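Local coordinates for penicillin-binding protein PbpB (Mycobacterium tuberculosis, PDB 6KGU) that synthesises cross-linked peptidoglycan from lipid intermediates for the mycobacterial cell wall and is acylated by beta-lactam antibiotics such as aztreonam, at residues V274-S285 with R335-L345; Y315-K323 with R443-Q451. All blocks are in the same frame, centred on the assembly; numbering follows the deposited sequence.

Contact 1 (V274-S285 with R335-L345)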
loop_
_atom_site.group_PDB
_atom_site.type_symbol
_atom_site.label_atom_id
_atom_site.label_comp_id
_atom_site.label_asym_id
_atom_site.label_seq_id
_atom_site.Cartn_x
_atom_site.Cartn_y
_atom_site.Cartn_z
ATOM N N VAL A 274 5.581 -4.789 -12.477
ATOM C CA VAL A 274 6.974 -5.204 -12.641
ATOM C C VAL A 274 7.251 -5.592 -14.089
ATOM O O VAL A 274 8.230 -5.127 -14.687
ATOM C CB VAL A 274 7.332 -6.337 -11.665
ATOM C CG1 VAL A 274 8.772 -6.749 -11.846
ATOM C CG2 VAL A 274 7.104 -5.868 -10.201
ATOM N N ALA A 275 6.399 -6.449 -14.674
ATOM C CA ALA A 275 6.563 -6.808 -16.082
ATOM C C ALA A 275 6.490 -5.581 -16.979
ATOM O O ALA A 275 7.256 -5.462 -17.948
ATOM C CB ALA A 275 5.505 -7.829 -16.504
ATOM N N ALA A 276 5.542 -4.676 -16.704
ATOM C CA ALA A 276 5.390 -3.491 -17.541
ATOM C C ALA A 276 6.649 -2.645 -17.520
ATOM O O ALA A 276 7.107 -2.173 -18.565
ATOM C CB ALA A 276 4.197 -2.654 -17.072
ATOM N N SER A 277 7.207 -2.436 -16.322
ATOM C CA SER A 277 8.409 -1.631 -16.153
ATOM C C SER A 277 9.609 -2.301 -16.799
ATOM O O SER A 277 10.424 -1.642 -17.450
ATOM C CB SER A 277 8.669 -1.411 -14.658
ATOM O OG SER A 277 7.584 -0.728 -14.050
ATOM N N ALA A 278 9.734 -3.613 -16.630
ATOM C CA ALA A 278 10.880 -4.311 -17.195
ATOM C C ALA A 278 10.856 -4.269 -18.717
ATOM O O ALA A 278 11.868 -3.945 -19.353
ATOM C CB ALA A 278 10.916 -5.749 -16.683
ATOM N N VAL A 279 9.705 -4.575 -19.323
ATOM C CA VAL A 279 9.663 -4.650 -20.778
ATOM C C VAL A 279 9.912 -3.274 -21.400
ATOM O O VAL A 279 10.536 -3.174 -22.464
ATOM C CB VAL A 279 8.328 -5.296 -21.233
ATOM C CG1 VAL A 279 7.261 -4.261 -21.533
ATOM C CG2 VAL A 279 8.533 -6.204 -22.438
ATOM N N ILE A 280 9.476 -2.190 -20.753
ATOM C CA ILE A 280 9.758 -0.857 -21.285
ATOM C C ILE A 280 11.214 -0.470 -21.029
ATOM O O ILE A 280 11.900 0.044 -21.922
ATOM C CB ILE A 280 8.792 0.190 -20.683
ATOM C CG1 ILE A 280 7.341 -0.108 -21.071
ATOM C CG2 ILE A 280 9.218 1.615 -21.077
ATOM C CD1 ILE A 280 7.058 -0.002 -22.571
ATOM N N GLU A 281 11.705 -0.719 -19.804
ATOM C CA GLU A 281 13.050 -0.270 -19.424
ATOM C C GLU A 281 14.127 -0.908 -20.292
ATOM O O GLU A 281 15.129 -0.266 -20.631
ATOM C CB GLU A 281 13.331 -0.580 -17.952
ATOM C CG GLU A 281 14.775 -0.325 -17.507
ATOM C CD GLU A 281 15.103 1.147 -17.257
ATOM O OE1 GLU A 281 14.205 2.008 -17.363
ATOM O OE2 GLU A 281 16.277 1.439 -16.935
ATOM N N HIS A 282 13.955 -2.167 -20.652
ATOM C CA HIS A 282 14.929 -2.813 -21.515
ATOM C C HIS A 282 14.609 -2.649 -22.999
ATOM O O HIS A 282 15.249 -3.292 -23.833
ATOM C CB HIS A 282 15.043 -4.284 -21.137
ATOM C CG HIS A 282 15.466 -4.489 -19.719
ATOM N ND1 HIS A 282 16.684 -4.054 -19.244
ATOM C CD2 HIS A 282 14.829 -5.054 -18.665
ATOM C CE1 HIS A 282 16.788 -4.356 -17.960
ATOM N NE2 HIS A 282 15.671 -4.950 -17.581
ATOM N N GLY A 283 13.665 -1.778 -23.348
ATOM C CA GLY A 283 13.434 -1.490 -24.755
ATOM C C GLY A 283 12.901 -2.670 -25.538
ATOM O O GLY A 283 13.204 -2.806 -26.722
ATOM N N LEU A 284 12.112 -3.530 -24.896
ATOM C CA LEU A 284 11.593 -4.748 -25.503
ATOM C C LEU A 284 10.196 -4.575 -26.066
ATOM O O LEU A 284 9.696 -5.482 -26.748
ATOM C CB LEU A 284 11.590 -5.876 -24.465
ATOM C CG LEU A 284 13.003 -6.149 -23.937
ATOM C CD1 LEU A 284 12.978 -6.990 -22.661
ATOM C CD2 LEU A 284 13.844 -6.846 -25.020
ATOM N N SER A 285 9.556 -3.447 -25.781
ATOM C CA SER A 285 8.235 -3.135 -26.296
ATOM C C SER A 285 8.003 -1.647 -26.081
ATOM O O SER A 285 8.819 -0.957 -25.468
ATOM C CB SER A 285 7.148 -3.964 -25.594
ATOM O OG SER A 285 5.893 -3.788 -26.229
ATOM N N ARG A 335 10.032 -11.932 -23.301
ATOM C CA ARG A 335 11.075 -11.099 -23.890
ATOM C C ARG A 335 12.074 -10.660 -22.831
ATOM O O ARG A 335 13.279 -10.579 -23.100
ATOM C CB ARG A 335 10.462 -9.877 -24.576
ATOM C CG ARG A 335 9.263 -10.178 -25.471
ATOM C CD ARG A 335 8.752 -8.890 -26.131
ATOM N NE ARG A 335 7.706 -9.155 -27.124
ATOM C CZ ARG A 335 7.160 -8.225 -27.901
ATOM N NH1 ARG A 335 7.570 -6.969 -27.800
ATOM N NH2 ARG A 335 6.214 -8.549 -28.786
ATOM N N VAL A 336 11.586 -10.375 -21.620
ATOM C CA VAL A 336 12.448 -9.922 -20.536
ATOM C C VAL A 336 13.408 -11.025 -20.108
ATOM O O VAL A 336 14.609 -10.790 -19.936
ATOM C CB VAL A 336 11.594 -9.437 -19.348
ATOM C CG1 VAL A 336 12.466 -9.111 -18.147
ATOM C CG2 VAL A 336 10.760 -8.228 -19.758
ATOM N N GLY A 337 12.888 -12.238 -19.910
ATOM C CA GLY A 337 13.681 -13.339 -19.409
ATOM C C GLY A 337 13.662 -13.410 -17.891
ATOM O O GLY A 337 13.427 -12.409 -17.203
ATOM N N PRO A 338 13.908 -14.611 -17.342
ATOM C CA PRO A 338 13.862 -14.790 -15.875
ATOM C C PRO A 338 14.842 -13.922 -15.100
ATOM O O PRO A 338 14.470 -13.346 -14.065
ATOM C CB PRO A 338 14.188 -16.284 -15.702
ATOM C CG PRO A 338 13.798 -16.914 -16.981
ATOM C CD PRO A 338 14.068 -15.894 -18.055
ATOM N N GLU A 339 16.086 -13.807 -15.577
ATOM C CA GLU A 339 17.113 -13.082 -14.831
ATOM C C GLU A 339 16.785 -11.602 -14.708
ATOM O O GLU A 339 16.838 -11.032 -13.613
ATOM C CB GLU A 339 18.470 -13.259 -15.505
ATOM C CG GLU A 339 19.127 -14.596 -15.206
ATOM C CD GLU A 339 20.632 -14.551 -15.395
ATOM O OE1 GLU A 339 21.090 -14.011 -16.425
ATOM O OE2 GLU A 339 21.360 -15.037 -14.500
ATOM N N ARG A 340 16.495 -10.944 -15.829
ATOM C CA ARG A 340 16.169 -9.529 -15.745
ATOM C C ARG A 340 14.857 -9.327 -14.992
ATOM O O ARG A 340 14.711 -8.358 -14.246
ATOM C CB ARG A 340 16.117 -8.907 -17.141
ATOM C CG ARG A 340 17.501 -8.695 -17.768
ATOM C CD ARG A 340 17.473 -8.004 -19.143
ATOM N NE ARG A 340 16.694 -8.748 -20.138
ATOM C CZ ARG A 340 16.721 -8.495 -21.449
ATOM N NH1 ARG A 340 17.500 -7.524 -21.920
ATOM N NH2 ARG A 340 15.972 -9.207 -22.288
ATOM N N TYR A 341 13.904 -10.248 -15.146
ATOM C CA TYR A 341 12.660 -10.113 -14.402
ATOM C C TYR A 341 12.914 -10.195 -12.899
ATOM O O TYR A 341 12.470 -9.334 -12.135
ATOM C CB TYR A 341 11.649 -11.171 -14.821
ATOM C CG TYR A 341 10.357 -10.936 -14.092
ATOM C CD1 TYR A 341 9.468 -9.952 -14.521
ATOM C CD2 TYR A 341 10.055 -11.641 -12.929
ATOM C CE1 TYR A 341 8.290 -9.698 -13.819
ATOM C CE2 TYR A 341 8.897 -11.407 -12.232
ATOM C CZ TYR A 341 8.015 -10.428 -12.669
ATOM O OH TYR A 341 6.859 -10.197 -11.951
ATOM N N TYR A 342 13.627 -11.233 -12.453
ATOM C CA TYR A 342 13.912 -11.352 -11.028
ATOM C C TYR A 342 14.705 -10.154 -10.516
ATOM O O TYR A 342 14.487 -9.691 -9.388
ATOM C CB TYR A 342 14.659 -12.653 -10.741
ATOM C CG TYR A 342 15.022 -12.824 -9.286
ATOM C CD1 TYR A 342 14.071 -13.217 -8.361
ATOM C CD2 TYR A 342 16.319 -12.610 -8.843
ATOM C CE1 TYR A 342 14.395 -13.385 -7.031
ATOM C CE2 TYR A 342 16.658 -12.776 -7.507
ATOM C CZ TYR A 342 15.690 -13.170 -6.611
ATOM O OH TYR A 342 16.006 -13.340 -5.283
ATOM N N ASP A 343 15.614 -9.617 -11.331
ATOM C CA ASP A 343 16.364 -8.451 -10.877
ATOM C C ASP A 343 15.431 -7.272 -10.641
ATOM O O ASP A 343 15.602 -6.517 -9.678
ATOM C CB ASP A 343 17.452 -8.075 -11.885
ATOM C CG ASP A 343 18.350 -6.953 -11.383
ATOM O OD1 ASP A 343 19.126 -7.202 -10.442
ATOM O OD2 ASP A 343 18.290 -5.827 -11.924
ATOM N N MET A 344 14.417 -7.121 -11.493
ATOM C CA MET A 344 13.485 -6.010 -11.346
ATOM C C MET A 344 12.622 -6.173 -10.097
ATOM O O MET A 344 12.402 -5.199 -9.365
ATOM C CB MET A 344 12.626 -5.896 -12.608
ATOM C CG MET A 344 11.682 -4.729 -12.618
ATOM S SD MET A 344 12.520 -3.172 -12.852
ATOM C CE MET A 344 12.893 -3.256 -14.597
ATOM N N LEU A 345 12.117 -7.393 -9.852
ATOM C CA LEU A 345 11.402 -7.694 -8.611
ATOM C C LEU A 345 12.175 -7.213 -7.396
ATOM O O LEU A 345 11.612 -6.591 -6.488
ATOM C CB LEU A 345 11.165 -9.201 -8.463
ATOM C CG LEU A 345 10.077 -10.021 -9.131
ATOM C CD1 LEU A 345 10.254 -11.501 -8.776
ATOM C CD2 LEU A 345 8.657 -9.537 -8.769
HETATM O O HOH W 1 4.979 -8.625 -13.101
HETATM O O HOH W 2 15.812 -5.980 -14.964
#

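Contact 2 (Y315-K323 with R443-Q451)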
loop_
_atom_site.group_PDB
_atom_site.type_symbol
_atom_site.label_atom_id
_atom_site.label_comp_id
_atom_site.label_asym_id
_atom_site.label_seq_id
_atom_site.Cartn_x
_atom_site.Cartn_y
_atom_site.Cartn_z
ATOM N N TYR A 315 -4.451 -6.861 -28.965
ATOM C CA TYR A 315 -4.215 -5.949 -27.854
ATOM C C TYR A 315 -2.895 -5.220 -28.070
ATOM O O TYR A 315 -1.904 -5.814 -28.497
ATOM C CB TYR A 315 -4.174 -6.704 -26.518
ATOM C CG TYR A 315 -5.451 -7.450 -26.176
ATOM C CD1 TYR A 315 -6.699 -6.909 -26.470
ATOM C CD2 TYR A 315 -5.405 -8.699 -25.567
ATOM C CE1 TYR A 315 -7.868 -7.601 -26.167
ATOM C CE2 TYR A 315 -6.564 -9.396 -25.267
ATOM C CZ TYR A 315 -7.789 -8.844 -25.569
ATOM O OH TYR A 315 -8.938 -9.541 -25.268
ATOM N N THR A 316 -2.884 -3.929 -27.786
ATOM C CA THR A 316 -1.609 -3.251 -27.660
ATOM C C THR A 316 -0.955 -3.644 -26.340
ATOM O O THR A 316 -1.579 -4.232 -25.457
ATOM C CB THR A 316 -1.771 -1.733 -27.705
ATOM O OG1 THR A 316 -2.629 -1.322 -26.632
ATOM C CG2 THR A 316 -2.344 -1.274 -29.063
ATOM N N THR A 317 0.326 -3.302 -26.208
ATOM C CA THR A 317 0.991 -3.432 -24.918
ATOM C C THR A 317 0.214 -2.681 -23.840
ATOM O O THR A 317 -0.040 -3.208 -22.749
ATOM C CB THR A 317 2.425 -2.924 -25.047
ATOM O OG1 THR A 317 3.146 -3.823 -25.900
ATOM C CG2 THR A 317 3.107 -2.833 -23.704
ATOM N N THR A 318 -0.201 -1.452 -24.149
ATOM C CA THR A 318 -1.080 -0.709 -23.241
ATOM C C THR A 318 -2.317 -1.522 -22.873
ATOM O O THR A 318 -2.647 -1.672 -21.690
ATOM C CB THR A 318 -1.454 0.627 -23.887
ATOM O OG1 THR A 318 -0.286 1.458 -23.918
ATOM C CG2 THR A 318 -2.563 1.350 -23.111
ATOM N N GLY A 319 -2.980 -2.110 -23.873
ATOM C CA GLY A 319 -4.167 -2.898 -23.605
ATOM C C GLY A 319 -3.915 -4.153 -22.790
ATOM O O GLY A 319 -4.801 -4.607 -22.064
ATOM N N VAL A 320 -2.731 -4.748 -22.918
ATOM C CA VAL A 320 -2.418 -5.939 -22.132
ATOM C C VAL A 320 -2.524 -5.628 -20.647
ATOM O O VAL A 320 -3.123 -6.382 -19.873
ATOM C CB VAL A 320 -1.022 -6.476 -22.493
ATOM C CG1 VAL A 320 -0.491 -7.378 -21.363
ATOM C CG2 VAL A 320 -1.077 -7.231 -23.813
ATOM N N PHE A 321 -1.952 -4.506 -20.230
ATOM C CA PHE A 321 -2.066 -4.100 -18.837
ATOM C C PHE A 321 -3.400 -3.420 -18.535
ATOM O O PHE A 321 -3.947 -3.615 -17.444
ATOM C CB PHE A 321 -0.858 -3.231 -18.494
ATOM C CG PHE A 321 0.442 -3.963 -18.706
ATOM C CD1 PHE A 321 0.778 -5.035 -17.882
ATOM C CD2 PHE A 321 1.288 -3.640 -19.760
ATOM C CE1 PHE A 321 1.970 -5.760 -18.075
ATOM C CE2 PHE A 321 2.480 -4.349 -19.960
ATOM C CZ PHE A 321 2.814 -5.411 -19.105
ATOM N N GLY A 322 -3.975 -2.699 -19.502
ATOM C CA GLY A 322 -5.262 -2.059 -19.272
ATOM C C GLY A 322 -6.398 -3.058 -19.110
ATOM O O GLY A 322 -7.299 -2.852 -18.292
ATOM N N LYS A 323 -6.368 -4.157 -19.877
ATOM C CA LYS A 323 -7.372 -5.217 -19.780
ATOM C C LYS A 323 -6.942 -6.354 -18.865
ATOM O O LYS A 323 -7.774 -7.205 -18.530
ATOM C CB LYS A 323 -7.705 -5.790 -21.166
ATOM C CG LYS A 323 -8.452 -4.788 -22.067
ATOM C CD LYS A 323 -9.145 -5.442 -23.250
ATOM C CE LYS A 323 -9.749 -4.387 -24.194
ATOM N NZ LYS A 323 -10.841 -3.585 -23.544
ATOM N N ARG A 443 3.437 5.103 -16.181
ATOM C CA ARG A 443 2.336 5.903 -15.630
ATOM C C ARG A 443 1.288 6.214 -16.686
ATOM O O ARG A 443 0.081 6.103 -16.433
ATOM C CB ARG A 443 2.854 7.231 -15.048
ATOM C CG ARG A 443 3.698 7.124 -13.806
ATOM C CD ARG A 443 3.717 8.441 -13.016
ATOM N NE ARG A 443 4.176 9.612 -13.764
ATOM C CZ ARG A 443 5.432 10.061 -13.767
ATOM N NH1 ARG A 443 6.379 9.410 -13.111
ATOM N NH2 ARG A 443 5.749 11.152 -14.443
ATOM N N GLN A 444 1.730 6.645 -17.874
ATOM C CA GLN A 444 0.774 6.952 -18.935
ATOM C C GLN A 444 0.017 5.704 -19.365
ATOM O O GLN A 444 -1.206 5.746 -19.543
ATOM C CB GLN A 444 1.495 7.592 -20.128
ATOM C CG GLN A 444 1.901 9.041 -19.880
ATOM C CD GLN A 444 0.700 9.956 -19.619
ATOM O OE1 GLN A 444 -0.336 9.852 -20.276
ATOM N NE2 GLN A 444 0.838 10.835 -18.653
ATOM N N MET A 445 0.729 4.580 -19.527
ATOM C CA MET A 445 0.087 3.320 -19.889
ATOM C C MET A 445 -1.000 2.943 -18.896
ATOM O O MET A 445 -2.087 2.515 -19.287
ATOM C CB MET A 445 1.120 2.185 -19.960
ATOM C CG MET A 445 1.674 1.886 -21.331
ATOM S SD MET A 445 2.391 0.226 -21.445
ATOM C CE MET A 445 3.587 0.275 -20.108
ATOM N N LEU A 446 -0.704 3.042 -17.602
ATOM C CA LEU A 446 -1.672 2.615 -16.596
ATOM C C LEU A 446 -2.868 3.565 -16.494
ATOM O O LEU A 446 -3.813 3.261 -15.757
ATOM C CB LEU A 446 -0.974 2.463 -15.231
ATOM C CG LEU A 446 0.074 1.340 -15.154
ATOM C CD1 LEU A 446 0.711 1.268 -13.767
ATOM C CD2 LEU A 446 -0.541 -0.011 -15.533
ATOM N N ARG A 447 -2.864 4.680 -17.226
ATOM C CA ARG A 447 -4.096 5.450 -17.407
ATOM C C ARG A 447 -5.157 4.632 -18.132
ATOM O O ARG A 447 -6.358 4.860 -17.944
ATOM C CB ARG A 447 -3.829 6.743 -18.191
ATOM C CG ARG A 447 -3.038 7.800 -17.430
ATOM C CD ARG A 447 -2.736 9.007 -18.332
ATOM N NE ARG A 447 -3.947 9.697 -18.772
ATOM C CZ ARG A 447 -3.986 10.619 -19.739
ATOM N NH1 ARG A 447 -2.878 10.983 -20.388
ATOM N NH2 ARG A 447 -5.136 11.182 -20.056
ATOM N N ALA A 448 -4.733 3.674 -18.963
ATOM C CA ALA A 448 -5.693 2.853 -19.694
ATOM C C ALA A 448 -6.574 2.031 -18.760
ATOM O O ALA A 448 -7.724 1.724 -19.098
ATOM C CB ALA A 448 -4.951 1.926 -20.660
ATOM N N VAL A 449 -6.056 1.668 -17.584
ATOM C CA VAL A 449 -6.818 0.844 -16.654
ATOM C C VAL A 449 -8.089 1.559 -16.205
ATOM O O VAL A 449 -9.134 0.926 -16.011
ATOM C CB VAL A 449 -5.924 0.457 -15.459
ATOM C CG1 VAL A 449 -6.771 -0.068 -14.279
ATOM C CG2 VAL A 449 -4.866 -0.578 -15.894
ATOM N N VAL A 450 -8.041 2.882 -16.059
ATOM C CA VAL A 450 -9.197 3.626 -15.566
ATOM C C VAL A 450 -9.979 4.273 -16.698
ATOM O O VAL A 450 -10.904 5.051 -16.441
ATOM C CB VAL A 450 -8.788 4.676 -14.519
ATOM C CG1 VAL A 450 -8.011 4.013 -13.386
ATOM C CG2 VAL A 450 -7.965 5.786 -15.168
ATOM N N GLN A 451 -9.648 3.957 -17.947
ATOM C CA GLN A 451 -10.341 4.553 -19.076
ATOM C C GLN A 451 -11.660 3.847 -19.345
ATOM O O GLN A 451 -11.741 2.614 -19.370
ATOM C CB GLN A 451 -9.470 4.513 -20.330
ATOM C CG GLN A 451 -10.194 4.964 -21.605
ATOM C CD GLN A 451 -9.228 5.203 -22.747
ATOM O OE1 GLN A 451 -8.459 6.162 -22.725
ATOM N NE2 GLN A 451 -9.242 4.318 -23.732
#

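Contact 1 (V274-S285 with R335-L345)
Met-344 enters the groove of helix 274-281 as a knob among Val-274, Ser-277, Ala-278 and Glu-281. Its CB and CG run alongside Val-274, with Met-344 CG 3.6 Å from Val-274 CG1. Bends at chi2 and chi3, both near +75°, then fold the chain back over the helix, and Met-344 CE ends 3.5 Å from Ala-278 CA, a tight carbon pair. Beside this knob, the Tyr-341 side chain crosses that of Val-274 at about a right angle, its CE1 3.6 Å from Val-274 CG1. A water accepts from both Tyr-341 OH and Ala-275 N, bridging the two helices at the ring's edge.

Farther along, Arg-340 CD sits over the centre of the His-282 ring, 3.8 Å from its centroid and 6° off the normal, a clear CH-pi contact. The guanidinium is held in place by Val-336 O, which takes both NE and NH2 of Arg-340 side-on. A second water links His-282 NE2 to Arg-340 O. Leu-284 CD1 fills the corner between Val-336 and the face of the Arg-340 guanidinium. Arg-335, its chain extended, gives an NH1 bond of 2.8 Å to Leu-284 O, in the carbonyl plane, while its NH2 forms a salt bridge to Glu-289.

The axes of 274-281 and 338-345 come within 9.7 Å, their directions 120° apart. A Schellman motif with Gly-283 as C-prime ends helix 272-281, which probably carries the SxxK motif at its start. The contact sets helix 338-347 and the end of helix 326-336 against this central helix of the all-helical part of a penicillin-binding transpeptidase domain.

Contact 2 (Y315-K323 with R443-Q451)
Met-445 and Ala-448 meet Thr-318 within the helical part of the transpeptidase fold, where helix 317-323 leads toward Ser-324, probably the serine of the family's SxN motif. Met-445, near the end of helix 436-445, makes the broadest contact: its CG lies 3.3 Å from Thr-318 OG1, and its SD lies 3.9 Å from Thr-317 CG2. The hydroxyls have their polar partners elsewhere, Thr-318 OG1 on Pro-287 O and Thr-317 OG1 on Ser-285, and Met-445 packs on the Thr-318 hydroxyl and the Thr-317 methyl without bonding either. Its SD also approaches the Phe-321 ring obliquely, at 4.4 Å from CD2.

Next, Leu-446 starts away from helix 317-323, but its CD2 reaches Phe-321 CB at 4.4 Å. One turn beyond Met-445, Ala-448 turns its methyl toward the helix. Chi1 of -70° puts Thr-318 OG1 beside the backbone N and CG2 anti to it, and CG2 meets Ala-448 CB at a tight 3.5 Å.

At Val-449 the two segments come nearest, its CA 4.2 Å from Gly-322 CA. Gly-322 has no side chain, and its CA lies 3.7 Å from Val-449 CG2. Val-449 also touches Lys-475 of strand 473-483, which places this end of the contact beside the central sheet. With CG2 anti to its own carbonyl carbon, Val-449 lays that methyl against the helix backbone, 3.5 Å from Phe-321 O.

How the contacts relate
From the N terminus, the chain first passes 274-285, then 315-323, 335-345 and finally 443-451, so the two contacts cross rather than nest. Contact 1 closes a loop of 49 residues, within which helix 317-323 lies; contact 2 closes one of 119 residues, which contains helix 338-347. Their centres are about 17 Å apart, yet they touch directly. Ser-285 OG and Thr-317 OG1, 2.8 Å apart, probably share a hydrogen bond, Phe-321 CZ packs on Ala-276 CA at 3.6 Å, and Ile-280 CG1 lies 3.9 Å from Met-445 CE. Helix 272-281 thus joins helix 338-347 to helices 317-323 and 436-445.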